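Local coordinates for protein starch synthase I (Hordeum vulgare, PDB 4HLN) that is a plant starch synthase, a glycosyltransferase built from two Rossmann-like domains that face each other, the arrangement known as GT-B, at residues I392-P403 with P526-Y537. Sequence-based numbering, arbitrary orientation.
Sequences IVNGIDINDWNP and PCGLNQLYAMQY
The loop 392-403, leaving strand 389-391, runs in the same direction as 526-537, from Ile392 near Pro526 to Pro403 near Tyr537, where the CA atoms come within 5.9 Å. Trp401 carries much of the contact. Its six-membered ring stacks face to face on the Tyr533 ring, with centroids 3.8 Å apart and planes 19° from parallel. The other face of Tyr533 is covered near its rim by the backbone oxygen Leu529 O. Trp401 also turns its edge toward the face of Tyr537, in an offset edge-to-face pair with planes at 74°, and it stacks with the ring of His509 on helix 505-514. Pro403 sits over the centre of the Tyr537 ring in a CH-pi contact, CG lying 3.9 Å from the ring centroid. The Tyr537 hydroxyl is held by Asp406.

In this GT-B fold the loop crosses from the N-terminal sheet to the C-terminal domain, where it packs on helix 529-536. Cys527, just before that helix, is joined to Cys147 by a disulfide. One hydrogen bond links the two segments: Gln536 NE2 donates to Trp401 O at 2.9 Å, in the carbonyl plane and somewhat bent. Gln536 reaches it by a bend at chi2 (70°). Farther back along the loop, Ile396 CG2 touches both Leu532 CB and Tyr533 CE1, at 3.5 Å from each. Its CG1 stands between the backbone N and carbonyl carbon, which lets CD1 lie against Tyr533 CD1 and Gln536 CB. Leu529 CD2 packs against Gly395 O and Asn394 CB.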
loop_
_atom_site.group_PDB
_atom_site.type_symbol
_atom_site.label_atom_id
_atom_site.label_comp_id
_atom_site.label_asym_id
_atom_site.label_seq_id
_atom_site.Cartn_x
_atom_site.Cartn_y
_atom_site.Cartn_z
ATOM N N ILE A 392 -3.045 4.150 -4.185
ATOM C CA ILE A 392 -3.486 3.059 -3.329
ATOM C C ILE A 392 -4.395 3.647 -2.260
ATOM O O ILE A 392 -4.107 4.699 -1.722
ATOM C CB ILE A 392 -2.308 2.383 -2.609
ATOM C CG1 ILE A 392 -1.123 2.164 -3.558
ATOM C CG2 ILE A 392 -2.762 1.086 -1.985
ATOM C CD1 ILE A 392 -0.951 0.744 -4.021
ATOM N N VAL A 393 -5.504 2.986 -1.959
ATOM C CA VAL A 393 -6.365 3.446 -0.875
ATOM C C VAL A 393 -6.519 2.333 0.140
ATOM O O VAL A 393 -6.823 1.192 -0.225
ATOM C CB VAL A 393 -7.761 3.896 -1.370
ATOM C CG1 VAL A 393 -8.657 4.303 -0.181
ATOM C CG2 VAL A 393 -7.629 5.046 -2.364
ATOM N N ASN A 394 -6.291 2.673 1.409
ATOM C CA ASN A 394 -6.347 1.705 2.501
ATOM C C ASN A 394 -7.439 2.030 3.531
ATOM O O ASN A 394 -8.058 3.099 3.489
ATOM C CB ASN A 394 -4.968 1.570 3.182
ATOM C CG ASN A 394 -3.856 1.085 2.215
ATOM O OD1 ASN A 394 -2.844 1.765 2.017
ATOM N ND2 ASN A 394 -4.042 -0.101 1.633
ATOM N N GLY A 395 -7.689 1.094 4.442
ATOM C CA GLY A 395 -8.624 1.322 5.528
ATOM C C GLY A 395 -8.002 0.954 6.863
ATOM O O GLY A 395 -6.883 0.425 6.917
ATOM N N ILE A 396 -8.724 1.229 7.946
ATOM C CA ILE A 396 -8.264 0.856 9.275
ATOM C C ILE A 396 -9.415 0.214 10.006
ATOM O O ILE A 396 -10.565 0.476 9.674
ATOM C CB ILE A 396 -7.799 2.086 10.115
ATOM C CG1 ILE A 396 -9.005 2.914 10.567
ATOM C CG2 ILE A 396 -6.792 2.936 9.343
ATOM C CD1 ILE A 396 -8.653 4.270 11.161
ATOM N N ASP A 397 -9.095 -0.610 11.005
ATOM C CA ASP A 397 -10.090 -1.187 11.909
ATOM C C ASP A 397 -10.565 -0.156 12.936
ATOM O O ASP A 397 -9.800 0.254 13.812
ATOM C CB ASP A 397 -9.499 -2.394 12.633
ATOM C CG ASP A 397 -10.523 -3.126 13.478
ATOM O OD1 ASP A 397 -11.600 -2.540 13.759
ATOM O OD2 ASP A 397 -10.246 -4.286 13.865
ATOM N N ILE A 398 -11.825 0.253 12.842
ATOM C CA ILE A 398 -12.316 1.319 13.704
ATOM C C ILE A 398 -12.831 0.767 15.030
ATOM O O ILE A 398 -13.309 1.512 15.888
ATOM C CB ILE A 398 -13.394 2.163 13.015
ATOM C CG1 ILE A 398 -14.564 1.270 12.600
ATOM C CG2 ILE A 398 -12.803 2.905 11.810
ATOM C CD1 ILE A 398 -15.726 2.025 11.989
ATOM N N ASN A 399 -12.724 -0.543 15.202
ATOM C CA ASN A 399 -13.000 -1.126 16.504
ATOM C C ASN A 399 -11.787 -0.945 17.399
ATOM O O ASN A 399 -11.914 -0.700 18.595
ATOM C CB ASN A 399 -13.370 -2.602 16.376
ATOM C CG ASN A 399 -14.555 -2.823 15.448
ATOM O OD1 ASN A 399 -14.508 -3.676 14.556
ATOM N ND2 ASN A 399 -15.621 -2.043 15.646
ATOM N N ASP A 400 -10.606 -1.052 16.801
ATOM C CA ASP A 400 -9.356 -0.783 17.505
ATOM C C ASP A 400 -9.081 0.720 17.589
ATOM O O ASP A 400 -8.551 1.202 18.586
ATOM C CB ASP A 400 -8.182 -1.487 16.817
ATOM C CG ASP A 400 -8.366 -2.997 16.730
ATOM O OD1 ASP A 400 -9.125 -3.558 17.551
ATOM O OD2 ASP A 400 -7.744 -3.625 15.840
ATOM N N TRP A 401 -9.450 1.463 16.547
ATOM C CA TRP A 401 -9.100 2.881 16.473
ATOM C C TRP A 401 -10.293 3.818 16.475
ATOM O O TRP A 401 -10.751 4.274 15.435
ATOM C CB TRP A 401 -8.204 3.166 15.264
ATOM C CG TRP A 401 -6.974 2.306 15.250
ATOM C CD1 TRP A 401 -6.859 1.054 14.728
ATOM C CD2 TRP A 401 -5.695 2.626 15.812
ATOM N NE1 TRP A 401 -5.582 0.576 14.913
ATOM C CE2 TRP A 401 -4.847 1.524 15.574
ATOM C CE3 TRP A 401 -5.181 3.743 16.484
ATOM C CZ2 TRP A 401 -3.514 1.506 15.984
ATOM C CZ3 TRP A 401 -3.861 3.722 16.894
ATOM C CH2 TRP A 401 -3.042 2.609 16.645
ATOM N N ASN A 402 -10.771 4.128 17.665
ATOM C CA ASN A 402 -11.858 5.064 17.806
ATOM C C ASN A 402 -11.677 5.811 19.120
ATOM O O ASN A 402 -11.650 5.200 20.182
ATOM C CB ASN A 402 -13.184 4.313 17.765
ATOM C CG ASN A 402 -14.369 5.234 17.833
ATOM O OD1 ASN A 402 -14.288 6.400 17.453
ATOM N ND2 ASN A 402 -15.484 4.720 18.328
ATOM N N PRO A 403 -11.518 7.141 19.050
ATOM C CA PRO A 403 -11.285 7.939 20.262
ATOM C C PRO A 403 -12.458 7.864 21.226
ATOM O O PRO A 403 -12.326 8.268 22.381
ATOM C CB PRO A 403 -11.149 9.369 19.729
ATOM C CG PRO A 403 -10.847 9.224 18.276
ATOM C CD PRO A 403 -11.494 7.957 17.827
ATOM N N PRO A 526 3.403 2.535 0.596
ATOM C CA PRO A 526 2.227 1.942 -0.037
ATOM C C PRO A 526 1.160 1.659 1.018
ATOM O O PRO A 526 -0.019 1.527 0.700
ATOM C CB PRO A 526 2.777 0.634 -0.604
ATOM C CG PRO A 526 3.809 0.233 0.373
ATOM C CD PRO A 526 4.414 1.515 0.921
ATOM N N CYS A 527 1.584 1.585 2.273
ATOM C CA CYS A 527 0.682 1.273 3.361
ATOM C C CYS A 527 0.774 2.339 4.448
ATOM O O CYS A 527 1.284 2.090 5.557
ATOM C CB CYS A 527 1.010 -0.109 3.928
ATOM S SG CYS A 527 -0.093 -0.651 5.251
ATOM N N GLY A 528 0.284 3.534 4.124
ATOM C CA GLY A 528 0.344 4.650 5.053
ATOM C C GLY A 528 -0.837 4.701 6.008
ATOM O O GLY A 528 -1.828 5.387 5.754
ATOM N N LEU A 529 -0.740 3.982 7.117
ATOM C CA LEU A 529 -1.855 3.915 8.041
ATOM C C LEU A 529 -1.780 4.991 9.098
ATOM O O LEU A 529 -2.806 5.394 9.648
ATOM C CB LEU A 529 -1.962 2.529 8.671
ATOM C CG LEU A 529 -2.340 1.455 7.641
ATOM C CD1 LEU A 529 -2.629 0.109 8.281
ATOM C CD2 LEU A 529 -3.538 1.910 6.837
ATOM N N ASN A 530 -0.578 5.473 9.383
ATOM C CA ASN A 530 -0.451 6.454 10.454
ATOM C C ASN A 530 -1.269 7.730 10.205
ATOM O O ASN A 530 -1.885 8.250 11.137
ATOM C CB ASN A 530 1.017 6.728 10.815
ATOM C CG ASN A 530 1.629 5.603 11.653
ATOM O OD1 ASN A 530 1.143 4.473 11.635
ATOM N ND2 ASN A 530 2.691 5.913 12.394
ATOM N N GLN A 531 -1.296 8.207 8.955
ATOM C CA GLN A 531 -2.229 9.266 8.521
ATOM C C GLN A 531 -3.643 9.048 9.039
ATOM O O GLN A 531 -4.247 9.923 9.666
ATOM C CB GLN A 531 -2.378 9.275 6.997
ATOM C CG GLN A 531 -1.192 9.720 6.237
ATOM C CD GLN A 531 -0.324 8.570 5.817
ATOM O OE1 GLN A 531 0.182 7.805 6.649
ATOM N NE2 GLN A 531 -0.137 8.440 4.515
ATOM N N LEU A 532 -4.176 7.873 8.724
ATOM C CA LEU A 532 -5.568 7.556 8.986
ATOM C C LEU A 532 -5.847 7.549 10.484
ATOM O O LEU A 532 -6.837 8.136 10.941
ATOM C CB LEU A 532 -5.925 6.210 8.348
ATOM C CG LEU A 532 -5.386 6.027 6.922
ATOM C CD1 LEU A 532 -6.018 4.823 6.244
ATOM C CD2 LEU A 532 -5.642 7.280 6.091
ATOM N N TYR A 533 -4.970 6.894 11.245
ATOM C CA TYR A 533 -5.090 6.895 12.698
ATOM C C TYR A 533 -5.058 8.321 13.236
ATOM O O TYR A 533 -5.897 8.714 14.058
ATOM C CB TYR A 533 -3.958 6.097 13.325
ATOM C CG TYR A 533 -3.894 4.650 12.906
ATOM C CD1 TYR A 533 -5.046 3.909 12.701
ATOM C CD2 TYR A 533 -2.670 4.024 12.720
ATOM C CE1 TYR A 533 -4.976 2.576 12.323
ATOM C CE2 TYR A 533 -2.588 2.701 12.350
ATOM C CZ TYR A 533 -3.742 1.983 12.149
ATOM O OH TYR A 533 -3.648 0.666 11.782
ATOM N N ALA A 534 -4.085 9.098 12.768
ATOM C CA ALA A 534 -3.973 10.487 13.191
ATOM C C ALA A 534 -5.296 11.197 12.955
ATOM O O ALA A 534 -5.899 11.734 13.880
ATOM C CB ALA A 534 -2.848 11.184 12.443
ATOM N N MET A 535 -5.745 11.174 11.705
ATOM C CA MET A 535 -6.981 11.831 11.308
ATOM C C MET A 535 -8.163 11.303 12.113
ATOM O O MET A 535 -8.982 12.069 12.611
ATOM C CB MET A 535 -7.208 11.655 9.808
ATOM C CG MET A 535 -6.441 12.674 8.939
ATOM S SD MET A 535 -6.416 12.296 7.170
ATOM C CE MET A 535 -8.087 12.709 6.681
ATOM N N GLN A 536 -8.229 9.988 12.256
ATOM C CA GLN A 536 -9.290 9.351 13.018
ATOM C C GLN A 536 -9.324 9.880 14.444
ATOM O O GLN A 536 -10.363 9.850 15.103
ATOM C CB GLN A 536 -9.078 7.830 13.022
ATOM C CG GLN A 536 -10.054 7.034 13.871
ATOM C CD GLN A 536 -11.472 7.009 13.292
ATOM O OE1 GLN A 536 -11.779 7.683 12.289
ATOM N NE2 GLN A 536 -12.340 6.226 13.924
ATOM N N TYR A 537 -8.181 10.375 14.911
ATOM C CA TYR A 537 -8.036 10.787 16.302
ATOM C C TYR A 537 -7.919 12.294 16.501
ATOM O O TYR A 537 -7.619 12.750 17.607
ATOM C CB TYR A 537 -6.811 10.107 16.909
ATOM C CG TYR A 537 -7.115 8.744 17.436
ATOM C CD1 TYR A 537 -7.535 7.746 16.586
ATOM C CD2 TYR A 537 -6.994 8.451 18.788
ATOM C CE1 TYR A 537 -7.828 6.489 17.056
ATOM C CE2 TYR A 537 -7.287 7.190 19.271
ATOM C CZ TYR A 537 -7.711 6.216 18.391
ATOM O OH TYR A 537 -8.013 4.948 18.822
#